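Side-chain contact in subclass B3 metallo-beta-lactamase (Sphingobium indicum, PDB 7LUU), which probably hydrolyses beta-lactam antibiotics with a pair of zinc ions in its active site: residues 91-94 and 95-99. Sequence-based numbering, arbitrary orientation.
Sequences DGAL and PQAAP
Pro95 takes the second position of a type I beta turn, 94-97; its CD lies 3.4 Å from CB of Leu94, a tight fit that the proline ring imposes. The ring also packs on Met47 and Pro171. Gln96 comes next and folds back beside Leu94, the two side chains pointing the same way. Its CG sits between the backbone N and the carbonyl carbon (chi1 67°), and a bend at chi2 brings the amide into van der Waals contact with leucine, OE1 3.5 Å from Leu94 CB and NE2 3.8 Å from Leu94 CD1. The amide is held by a hydrogen bond from NE2 to Met47 O, while Leu94 itself reaches Ala52 and Trp55 of helix 49-55. Ala97 closes the turn: its N donates a hydrogen bond to Leu94 O (2.9 Å) from well above the carbonyl plane, and its CB rests on Ala93 CB at 3.6 Å. Ala98 then bonds through N to Pro95 O, 3.2 Å away, and packs on Ala133 and Leu134 of helix 131-138. The Leu94 side chain lies about 4 Å from that of Asp126, a zinc ligand. The turn leads from strand 87-90 into helix 98-107, a beta-alpha connection of the alpha-beta/beta-alpha sandwich of the metallo-beta-lactamase fold.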
loop_
_atom_site.group_PDB
_atom_site.type_symbol
_atom_site.label_atom_id
_atom_site.label_comp_id
_atom_site.label_asym_id
_atom_site.label_seq_id
_atom_site.Cartn_x
_atom_site.Cartn_y
_atom_site.Cartn_z
ATOM N N ASP A 91 2.691 -3.378 -3.256
ATOM C CA ASP A 91 1.263 -3.650 -3.500
ATOM C C ASP A 91 1.017 -4.372 -4.825
ATOM O O ASP A 91 1.941 -4.654 -5.624
ATOM C CB ASP A 91 0.432 -2.352 -3.367
ATOM C CG ASP A 91 0.148 -2.017 -1.896
ATOM O OD1 ASP A 91 0.284 -2.907 -1.017
ATOM O OD2 ASP A 91 -0.221 -0.889 -1.619
ATOM N N GLY A 92 -0.245 -4.773 -4.989
ATOM C CA GLY A 92 -0.596 -5.662 -6.104
ATOM C C GLY A 92 -1.940 -5.357 -6.725
ATOM O O GLY A 92 -2.400 -6.150 -7.553
ATOM N N ALA A 93 -2.577 -4.241 -6.383
ATOM C CA ALA A 93 -3.887 -3.881 -6.930
ATOM C C ALA A 93 -4.884 -5.060 -6.825
ATOM O O ALA A 93 -4.874 -5.834 -5.849
ATOM C CB ALA A 93 -3.746 -3.311 -8.365
ATOM N N LEU A 94 -5.832 -5.120 -7.789
ATOM C CA LEU A 94 -6.898 -6.136 -7.783
ATOM C C LEU A 94 -6.399 -7.461 -8.368
ATOM O O LEU A 94 -5.343 -7.523 -9.001
ATOM C CB LEU A 94 -8.058 -5.640 -8.634
ATOM C CG LEU A 94 -8.786 -4.411 -8.080
ATOM C CD1 LEU A 94 -9.773 -3.972 -9.189
ATOM C CD2 LEU A 94 -9.591 -4.823 -6.953
ATOM N N PRO A 95 -7.124 -8.573 -8.154
ATOM C CA PRO A 95 -6.620 -9.846 -8.702
ATOM C C PRO A 95 -6.358 -9.794 -10.217
ATOM O O PRO A 95 -5.348 -10.320 -10.714
ATOM C CB PRO A 95 -7.743 -10.840 -8.344
ATOM C CG PRO A 95 -8.305 -10.224 -6.989
ATOM C CD PRO A 95 -8.350 -8.749 -7.312
ATOM N N GLN A 96 -7.283 -9.214 -10.990
ATOM C CA GLN A 96 -7.094 -9.188 -12.426
ATOM C C GLN A 96 -6.001 -8.217 -12.853
ATOM O O GLN A 96 -5.631 -8.236 -14.027
ATOM C CB GLN A 96 -8.431 -8.830 -13.102
ATOM C CG GLN A 96 -8.929 -7.390 -12.823
ATOM C CD GLN A 96 -9.911 -7.276 -11.628
ATOM O OE1 GLN A 96 -9.758 -7.932 -10.580
ATOM N NE2 GLN A 96 -10.916 -6.418 -11.792
ATOM N N ALA A 97 -5.436 -7.429 -11.910
ATOM C CA ALA A 97 -4.341 -6.532 -12.260
ATOM C C ALA A 97 -3.012 -7.235 -12.304
ATOM O O ALA A 97 -2.041 -6.671 -12.826
ATOM C CB ALA A 97 -4.217 -5.402 -11.256
ATOM N N ALA A 98 -2.913 -8.448 -11.758
ATOM C CA ALA A 98 -1.572 -9.054 -11.698
ATOM C C ALA A 98 -0.918 -9.170 -13.076
ATOM O O ALA A 98 0.243 -8.740 -13.232
ATOM C CB ALA A 98 -1.662 -10.394 -10.959
ATOM N N PRO A 99 -1.587 -9.671 -14.106
ATOM C CA PRO A 99 -0.945 -9.686 -15.441
ATOM C C PRO A 99 -0.589 -8.297 -15.975
ATOM O O PRO A 99 0.422 -8.172 -16.690
ATOM C CB PRO A 99 -1.996 -10.336 -16.356
ATOM C CG PRO A 99 -3.101 -10.754 -15.495
ATOM C CD PRO A 99 -2.956 -10.245 -14.109
#